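Local structure of FAD-binding oxidoreductase (Gulosibacter chungangensis, 7PBG) at residues A[410-415]-A[471-476]; A[414-419]-A[425-430]. The protein oxidises 4-ethylphenol, probably dehydrogenating it to 4-vinylphenol, with a covalently bound FAD as cofactor. All coordinates share one frame; numbering follows the deposited sequence.

Interaction 1: A[410-415]-A[471-476]; sequences AKQYED and EGYGIY
Glu-471 reaches from the end of helix 451-470 toward Asp-415, and the two carboxylates come no closer than 4.1 Å, Glu-471 OE1 to Asp-415 OD2. Like charges so near should disfavour each other, and the salt bridge from Asp-415 OD1 to Arg-418 NH1 probably offsets part of the cost. Gly-472 then leaves the helix with positive phi (82°), closing it in a Schellman motif and turning the chain toward the sheet. In this C-terminal domain of the FAD-linked oxidase family, the chain next runs, as a short and weakly bonded strand at about 474-475, along the border of an antiparallel sheet, one face of which carries helix 406-422; the contact lays that helix against the link between helix 451-470 and the strand. Tyr-473 makes the main packing. Its CE1 lies 3.6 Å from Gln-412 CG, and its CD1 lies 3.7 Å from Gln-412 CD. Chi1 of -78° sets Gln-412 CG beside the backbone N, and the rest of the chain reaches out to the ring. There the amide lies on the ring at a 27° tilt, NE2 above the margin of one face; the opposite face meets the carbonyl oxygen of Glu-471. Gln-412 OE1 is hydrogen-bonded to His-440 ND1, which helps fix the amide's rotation. Beyond the ring, Gly-474 pairs by backbone hydrogen bonds with Val-401, and Ile-475 packs on Tyr-398 and Pro-400.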
ATOM      1  N   ALA A 410      -1.595  28.960   3.598  1.00 23.00           N
ATOM      2  CA  ALA A 410      -2.099  30.338   3.392  1.00 24.23           C
ATOM      3  C   ALA A 410      -1.429  30.958   2.178  1.00 24.95           C
ATOM      4  O   ALA A 410      -2.099  31.669   1.458  1.00 24.18           O
ATOM      5  CB  ALA A 410      -1.903  31.169   4.627  1.00 23.35           C
ATOM      6  N   LYS A 411      -0.151  30.687   1.951  1.00 22.97           N
ATOM      7  CA  LYS A 411       0.544  31.284   0.788  1.00 25.17           C
ATOM      8  C   LYS A 411      -0.024  30.667  -0.480  1.00 24.68           C
ATOM      9  O   LYS A 411      -0.299  31.426  -1.442  1.00 23.59           O
ATOM     10  CB  LYS A 411       2.069  31.132   0.824  1.00 26.03           C
ATOM     11  N   GLN A 412      -0.189  29.346  -0.521  1.00 25.79           N
ATOM     12  CA  GLN A 412      -0.837  28.670  -1.659  1.00 26.83           C
ATOM     13  C   GLN A 412      -2.213  29.279  -1.904  1.00 24.29           C
ATOM     14  O   GLN A 412      -2.526  29.594  -3.063  1.00 23.13           O
ATOM     15  CB  GLN A 412      -1.000  27.184  -1.397  1.00 24.59           C
ATOM     16  CG  GLN A 412       0.282  26.429  -1.600  1.00 26.11           C
ATOM     17  CD  GLN A 412      -0.038  25.014  -2.006  1.00 27.70           C
ATOM     18  OE1 GLN A 412      -0.407  24.746  -3.160  1.00 30.22           O
ATOM     19  NE2 GLN A 412       0.078  24.120  -1.048  1.00 28.02           N
ATOM     20  N   TYR A 413      -3.020  29.450  -0.861  1.00 22.72           N
ATOM     21  CA  TYR A 413      -4.359  30.067  -1.007  1.00 23.58           C
ATOM     22  C   TYR A 413      -4.244  31.456  -1.637  1.00 23.87           C
ATOM     23  O   TYR A 413      -4.941  31.723  -2.630  1.00 24.35           O
ATOM     24  CB  TYR A 413      -5.090  30.214   0.327  1.00 23.36           C
ATOM     25  CG  TYR A 413      -6.512  30.699   0.206  1.00 24.00           C
ATOM     26  CD1 TYR A 413      -7.435  29.940  -0.472  1.00 24.91           C
ATOM     27  CD2 TYR A 413      -6.958  31.901   0.747  1.00 27.30           C
ATOM     28  CE1 TYR A 413      -8.772  30.303  -0.585  1.00 27.73           C
ATOM     29  CE2 TYR A 413      -8.299  32.289   0.622  1.00 26.66           C
ATOM     30  CZ  TYR A 413      -9.223  31.472  -0.015  1.00 32.55           C
ATOM     31  OH  TYR A 413     -10.585  31.748  -0.132  1.00 33.03           O
ATOM     32  N   GLU A 414      -3.442  32.340  -1.037  1.00 24.49           N
ATOM     33  CA  GLU A 414      -3.306  33.752  -1.508  1.00 26.34           C
ATOM     34  C   GLU A 414      -2.799  33.758  -2.950  1.00 24.66           C
ATOM     35  O   GLU A 414      -3.348  34.478  -3.755  1.00 24.98           O
ATOM     36  CB  GLU A 414      -2.408  34.573  -0.575  1.00 30.43           C
ATOM     37  CG  GLU A 414      -3.113  34.906   0.738  1.00 37.04           C
ATOM     38  CD  GLU A 414      -4.420  35.688   0.598  1.00 42.29           C
ATOM     39  OE1 GLU A 414      -5.338  35.509   1.463  1.00 39.39           O
ATOM     40  OE2 GLU A 414      -4.529  36.483  -0.372  1.00 45.44           O
ATOM     41  N   ASP A 415      -1.783  32.973  -3.259  1.00 23.08           N
ATOM     42  CA  ASP A 415      -1.224  32.914  -4.628  1.00 24.11           C
ATOM     43  C   ASP A 415      -2.306  32.424  -5.597  1.00 26.30           C
ATOM     44  O   ASP A 415      -2.353  32.924  -6.736  1.00 24.96           O
ATOM     45  CB  ASP A 415      -0.011  31.988  -4.708  1.00 25.01           C
ATOM     46  CG  ASP A 415       1.260  32.557  -4.067  1.00 29.42           C
ATOM     47  OD1 ASP A 415       1.275  33.737  -3.733  1.00 28.95           O
ATOM     48  OD2 ASP A 415       2.220  31.797  -3.917  1.00 29.89           O
ATOM     49  N   GLU A 471       8.118  25.725  -5.976  1.00 26.41           N
ATOM     50  CA  GLU A 471       8.048  25.702  -4.493  1.00 28.80           C
ATOM     51  C   GLU A 471       8.108  24.265  -3.946  1.00 24.33           C
ATOM     52  O   GLU A 471       7.956  24.113  -2.732  1.00 26.57           O
ATOM     53  CB  GLU A 471       6.794  26.447  -4.032  1.00 31.84           C
ATOM     54  CG  GLU A 471       6.993  27.954  -4.054  1.00 37.12           C
ATOM     55  CD  GLU A 471       5.833  28.764  -3.504  1.00 42.20           C
ATOM     56  OE1 GLU A 471       4.691  28.560  -3.993  1.00 42.25           O
ATOM     57  OE2 GLU A 471       6.073  29.615  -2.611  1.00 44.15           O
ATOM     58  N   GLY A 472       8.290  23.238  -4.790  1.00 23.53           N
ATOM     59  CA  GLY A 472       8.366  21.846  -4.327  1.00 24.78           C
ATOM     60  C   GLY A 472       7.013  21.203  -4.104  1.00 25.20           C
ATOM     61  O   GLY A 472       6.957  20.225  -3.340  1.00 25.34           O
ATOM     62  N   TYR A 473       5.961  21.736  -4.722  1.00 22.12           N
ATOM     63  CA  TYR A 473       4.566  21.229  -4.592  1.00 24.69           C
ATOM     64  C   TYR A 473       4.218  20.485  -5.877  1.00 24.00           C
ATOM     65  O   TYR A 473       4.272  21.090  -6.955  1.00 25.73           O
ATOM     66  CB  TYR A 473       3.589  22.382  -4.426  1.00 25.78           C
ATOM     67  CG  TYR A 473       3.851  23.314  -3.272  1.00 26.93           C
ATOM     68  CD1 TYR A 473       3.426  24.630  -3.330  1.00 26.79           C
ATOM     69  CD2 TYR A 473       4.553  22.901  -2.145  1.00 28.63           C
ATOM     70  CE1 TYR A 473       3.663  25.506  -2.283  1.00 27.72           C
ATOM     71  CE2 TYR A 473       4.814  23.773  -1.101  1.00 28.07           C
ATOM     72  CZ  TYR A 473       4.344  25.074  -1.164  1.00 27.90           C
ATOM     73  OH  TYR A 473       4.565  25.928  -0.119  1.00 29.60           O
ATOM     74  N   GLY A 474       3.999  19.191  -5.751  1.00 25.17           N
ATOM     75  CA  GLY A 474       3.879  18.297  -6.898  1.00 23.58           C
ATOM     76  C   GLY A 474       2.450  17.821  -7.042  1.00 21.39           C
ATOM     77  O   GLY A 474       1.757  17.601  -6.050  1.00 22.59           O
ATOM     78  N   ILE A 475       2.076  17.652  -8.274  1.00 21.65           N
ATOM     79  CA  ILE A 475       0.707  17.222  -8.665  1.00 24.21           C
ATOM     80  C   ILE A 475       0.762  15.707  -8.766  1.00 22.22           C
ATOM     81  O   ILE A 475       1.684  15.202  -9.410  1.00 25.20           O
ATOM     82  CB  ILE A 475       0.340  17.908  -9.997  1.00 23.67           C
ATOM     83  CG1 ILE A 475       0.152  19.417  -9.816  1.00 28.03           C
ATOM     84  CG2 ILE A 475      -0.872  17.251 -10.614  1.00 24.28           C
ATOM     85  CD1 ILE A 475      -0.972  19.772  -8.893  1.00 29.09           C
ATOM     86  N   TYR A 476      -0.218  14.986  -8.260  1.00 23.45           N
ATOM     87  CA  TYR A 476      -0.194  13.505  -8.369  1.00 22.05           C
ATOM     88  C   TYR A 476      -1.447  12.973  -9.071  1.00 22.80           C
ATOM     89  O   TYR A 476      -1.597  11.789  -9.092  1.00 23.40           O
ATOM     90  CB  TYR A 476      -0.139  12.908  -6.967  1.00 23.09           C
ATOM     91  CG  TYR A 476      -1.245  13.423  -6.102  1.00 22.41           C
ATOM     92  CD1 TYR A 476      -2.517  12.873  -6.167  1.00 27.02           C
ATOM     93  CD2 TYR A 476      -1.064  14.560  -5.342  1.00 25.53           C
ATOM     94  CE1 TYR A 476      -3.565  13.433  -5.460  1.00 27.19           C
ATOM     95  CE2 TYR A 476      -2.092  15.110  -4.603  1.00 28.63           C
ATOM     96  CZ  TYR A 476      -3.355  14.552  -4.688  1.00 29.99           C
ATOM     97  OH  TYR A 476      -4.373  15.092  -3.963  1.00 32.43           O
TER

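Interaction 2: A[414-419]-A[425-430]; sequences EDTKRI and IDYLAQ
Tyr-427 points from strand 426-433 toward helix 406-422, and its ring lies between the two backbones, whose nearest CA atoms, those of Lys-417 and Tyr-427, are 6.7 Å apart. From CB the side chain runs with CG anti to the backbone N (chi1 175°), which carries the ring up to the helix surface. CD2 of Tyr-427 meets the backbone of Lys-417 obliquely, 3.7 Å from its N and 3.8 Å from its CA, and CE2 is equally near that N; no hydrogen bond forms. CE1 and CZ are the ring atoms nearest the methyl of Thr-416, which lies over the face toward the CZ end. The closest touch is at Tyr-427 CZ, 3.4 Å from Thr-416 CG2. Thr-416 CG2 stands 3.6 Å from the centroid of the Tyr-427 ring and 19° off the normal, the geometry of a CH-pi contact over the face. At the tip, Tyr-427 OH packs against Thr-416 CB at 3.6 Å, while its hydrogen bond is made to His-440 NE2 on strand 438-447. Thr-416 presents carbon because its OG1 lies beside the backbone N (chi1 -57°) and bonds back to Gln-412 O within the helix, leaving CG2 to face the ring. The pair packs a helix onto a sheet where helix 406-422 turns back into strand 426-433, a short alpha-beta connection. Chemically, the interface is dispersion and CH-pi packing: the hydroxyls of these two buried residues find their hydrogen bonds outside the pair, so contact with the ring strands neither of them.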
ATOM      1  N   GLU A 414      -3.442  32.340  -1.037  1.00 24.49           N
ATOM      2  CA  GLU A 414      -3.306  33.752  -1.508  1.00 26.34           C
ATOM      3  C   GLU A 414      -2.799  33.758  -2.950  1.00 24.66           C
ATOM      4  O   GLU A 414      -3.348  34.478  -3.755  1.00 24.98           O
ATOM      5  CB  GLU A 414      -2.408  34.573  -0.575  1.00 30.43           C
ATOM      6  CG  GLU A 414      -3.113  34.906   0.738  1.00 37.04           C
ATOM      7  CD  GLU A 414      -4.420  35.688   0.598  1.00 42.29           C
ATOM      8  OE1 GLU A 414      -5.338  35.509   1.463  1.00 39.39           O
ATOM      9  OE2 GLU A 414      -4.529  36.483  -0.372  1.00 45.44           O
ATOM     10  N   ASP A 415      -1.783  32.973  -3.259  1.00 23.08           N
ATOM     11  CA  ASP A 415      -1.224  32.914  -4.628  1.00 24.11           C
ATOM     12  C   ASP A 415      -2.306  32.424  -5.597  1.00 26.30           C
ATOM     13  O   ASP A 415      -2.353  32.924  -6.736  1.00 24.96           O
ATOM     14  CB  ASP A 415      -0.011  31.988  -4.708  1.00 25.01           C
ATOM     15  CG  ASP A 415       1.260  32.557  -4.067  1.00 29.42           C
ATOM     16  OD1 ASP A 415       1.275  33.737  -3.733  1.00 28.95           O
ATOM     17  OD2 ASP A 415       2.220  31.797  -3.917  1.00 29.89           O
ATOM     18  N   THR A 416      -3.067  31.395  -5.228  1.00 24.86           N
ATOM     19  CA  THR A 416      -4.056  30.790  -6.156  1.00 22.63           C
ATOM     20  C   THR A 416      -5.221  31.768  -6.331  1.00 23.25           C
ATOM     21  O   THR A 416      -5.732  31.851  -7.423  1.00 23.13           O
ATOM     22  CB  THR A 416      -4.455  29.380  -5.709  1.00 22.63           C
ATOM     23  OG1 THR A 416      -3.293  28.567  -5.605  1.00 24.05           O
ATOM     24  CG2 THR A 416      -5.414  28.670  -6.642  1.00 19.69           C
ATOM     25  N   LYS A 417      -5.649  32.450  -5.265  1.00 22.83           N
ATOM     26  CA  LYS A 417      -6.681  33.514  -5.350  1.00 26.91           C
ATOM     27  C   LYS A 417      -6.216  34.570  -6.354  1.00 25.25           C
ATOM     28  O   LYS A 417      -7.007  34.972  -7.184  1.00 24.33           O
ATOM     29  CB  LYS A 417      -6.900  34.116  -3.964  1.00 30.08           C
ATOM     30  CG  LYS A 417      -8.140  34.966  -3.813  1.00 40.94           C
ATOM     31  CD  LYS A 417      -8.498  35.148  -2.358  1.00 39.33           C
ATOM     32  CE  LYS A 417      -7.343  35.745  -1.589  1.00 43.49           C
ATOM     33  NZ  LYS A 417      -7.802  36.310  -0.302  1.00 42.15           N
ATOM     34  N   ARG A 418      -4.948  34.961  -6.280  1.00 25.57           N
ATOM     35  CA  ARG A 418      -4.395  36.037  -7.141  1.00 25.04           C
ATOM     36  C   ARG A 418      -4.408  35.588  -8.600  1.00 23.78           C
ATOM     37  O   ARG A 418      -4.946  36.348  -9.429  1.00 25.29           O
ATOM     38  CB  ARG A 418      -2.956  36.410  -6.752  1.00 30.73           C
ATOM     39  CG  ARG A 418      -2.490  37.721  -7.374  1.00 33.86           C
ATOM     40  CD  ARG A 418      -1.054  38.077  -6.998  1.00 38.59           C
ATOM     41  NE  ARG A 418      -0.169  36.972  -7.340  1.00 38.23           N
ATOM     42  CZ  ARG A 418       0.448  36.178  -6.472  1.00 39.59           C
ATOM     43  NH1 ARG A 418       0.327  36.360  -5.165  1.00 41.94           N
ATOM     44  NH2 ARG A 418       1.191  35.190  -6.922  1.00 39.13           N
ATOM     45  N   ILE A 419      -3.894  34.381  -8.874  1.00 22.81           N
ATOM     46  CA  ILE A 419      -3.724  33.831 -10.248  1.00 23.55           C
ATOM     47  C   ILE A 419      -5.126  33.583 -10.810  1.00 24.32           C
ATOM     48  O   ILE A 419      -5.382  33.961 -11.969  1.00 23.48           O
ATOM     49  CB  ILE A 419      -2.804  32.593 -10.240  1.00 25.90           C
ATOM     50  CG1 ILE A 419      -1.369  32.987  -9.852  1.00 30.65           C
ATOM     51  CG2 ILE A 419      -2.793  31.888 -11.598  1.00 31.48           C
ATOM     52  CD1 ILE A 419      -0.428  31.806  -9.619  1.00 31.12           C
ATOM     53  N   ILE A 425     -11.316  33.426 -13.095  1.00 21.51           N
ATOM     54  CA  ILE A 425     -11.777  32.049 -12.797  1.00 20.58           C
ATOM     55  C   ILE A 425     -12.137  31.999 -11.309  1.00 20.13           C
ATOM     56  O   ILE A 425     -11.330  32.384 -10.470  1.00 21.13           O
ATOM     57  CB  ILE A 425     -10.719  31.017 -13.237  1.00 22.09           C
ATOM     58  CG1 ILE A 425     -10.377  31.136 -14.735  1.00 22.40           C
ATOM     59  CG2 ILE A 425     -11.163  29.611 -12.874  1.00 22.73           C
ATOM     60  CD1 ILE A 425     -11.557  30.952 -15.671  1.00 27.12           C
ATOM     61  N   ASP A 426     -13.284  31.416 -11.003  1.00 20.40           N
ATOM     62  CA  ASP A 426     -13.720  31.231  -9.600  1.00 20.62           C
ATOM     63  C   ASP A 426     -12.927  30.074  -8.979  1.00 20.23           C
ATOM     64  O   ASP A 426     -12.716  29.050  -9.668  1.00 20.31           O
ATOM     65  CB  ASP A 426     -15.224  30.949  -9.537  1.00 19.28           C
ATOM     66  CG  ASP A 426     -16.102  32.176  -9.723  1.00 21.09           C
ATOM     67  OD1 ASP A 426     -15.568  33.282  -9.847  1.00 19.89           O
ATOM     68  OD2 ASP A 426     -17.314  32.006  -9.769  1.00 21.12           O
ATOM     69  N   TYR A 427     -12.563  30.242  -7.719  1.00 19.60           N
ATOM     70  CA  TYR A 427     -11.638  29.357  -6.968  1.00 19.58           C
ATOM     71  C   TYR A 427     -12.340  28.726  -5.795  1.00 18.96           C
ATOM     72  O   TYR A 427     -12.618  29.412  -4.824  1.00 19.14           O
ATOM     73  CB  TYR A 427     -10.453  30.201  -6.499  1.00 19.39           C
ATOM     74  CG  TYR A 427      -9.451  29.527  -5.615  1.00 20.15           C
ATOM     75  CD1 TYR A 427      -9.201  28.153  -5.652  1.00 18.32           C
ATOM     76  CD2 TYR A 427      -8.691  30.315  -4.773  1.00 21.77           C
ATOM     77  CE1 TYR A 427      -8.274  27.561  -4.813  1.00 20.23           C
ATOM     78  CE2 TYR A 427      -7.741  29.743  -3.959  1.00 20.43           C
ATOM     79  CZ  TYR A 427      -7.512  28.381  -3.994  1.00 21.87           C
ATOM     80  OH  TYR A 427      -6.543  27.920  -3.161  1.00 22.02           O
ATOM     81  N   LEU A 428     -12.621  27.440  -5.908  1.00 18.64           N
ATOM     82  CA  LEU A 428     -13.156  26.628  -4.815  1.00 18.14           C
ATOM     83  C   LEU A 428     -11.963  25.868  -4.241  1.00 18.85           C
ATOM     84  O   LEU A 428     -11.202  25.266  -5.010  1.00 19.31           O
ATOM     85  CB  LEU A 428     -14.245  25.702  -5.347  1.00 18.95           C
ATOM     86  CG  LEU A 428     -15.584  26.389  -5.614  1.00 18.71           C
ATOM     87  CD1 LEU A 428     -15.488  27.494  -6.657  1.00 19.25           C
ATOM     88  CD2 LEU A 428     -16.590  25.335  -6.037  1.00 19.76           C
ATOM     89  N   ALA A 429     -11.775  25.966  -2.941  1.00 19.31           N
ATOM     90  CA  ALA A 429     -10.518  25.512  -2.321  1.00 19.77           C
ATOM     91  C   ALA A 429     -10.853  24.515  -1.237  1.00 22.48           C
ATOM     92  O   ALA A 429     -11.801  24.754  -0.446  1.00 21.19           O
ATOM     93  CB  ALA A 429      -9.726  26.673  -1.782  1.00 21.02           C
ATOM     94  N   GLN A 430     -10.108  23.422  -1.199  1.00 21.39           N
ATOM     95  CA  GLN A 430     -10.139  22.548  -0.018  1.00 25.66           C
ATOM     96  C   GLN A 430      -8.684  22.286   0.375  1.00 23.44           C
ATOM     97  O   GLN A 430      -7.831  22.117  -0.501  1.00 29.18           O
ATOM     98  CB  GLN A 430     -11.007  21.362  -0.393  1.00 27.20           C
ATOM     99  CG  GLN A 430     -11.255  20.361   0.719  1.00 31.32           C
ATOM    100  CD  GLN A 430     -12.509  19.613   0.354  1.00 34.49           C
ATOM    101  OE1 GLN A 430     -13.627  20.134   0.463  1.00 44.29           O
ATOM    102  NE2 GLN A 430     -12.332  18.434  -0.196  1.00 35.73           N
TER

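How the interactions relate
Interactions 1 and 2 lie along the same helix, 406-422, sharing Glu-414 and Asp-415, with centres 11 Å apart. Both engage the same antiparallel sheet: 471-476 leads into its weakly bonded border strand, 425-430 belongs to an interior one. Tyr-413 joins them directly, its CD1 lying 3.5 Å from Tyr-427 OH and its CE1 3.9 Å from Ala-429 CB. His-440 supplies a polar link, since ND1 bonds Gln-412 of interaction 1 and NE2 bonds Tyr-427 of interaction 2. The Tyr-427 side chain is about 10 Å from that of His-395, the covalent FAD attachment, and about 13 Å from the FAD itself; neither distance indicates direct cofactor contact.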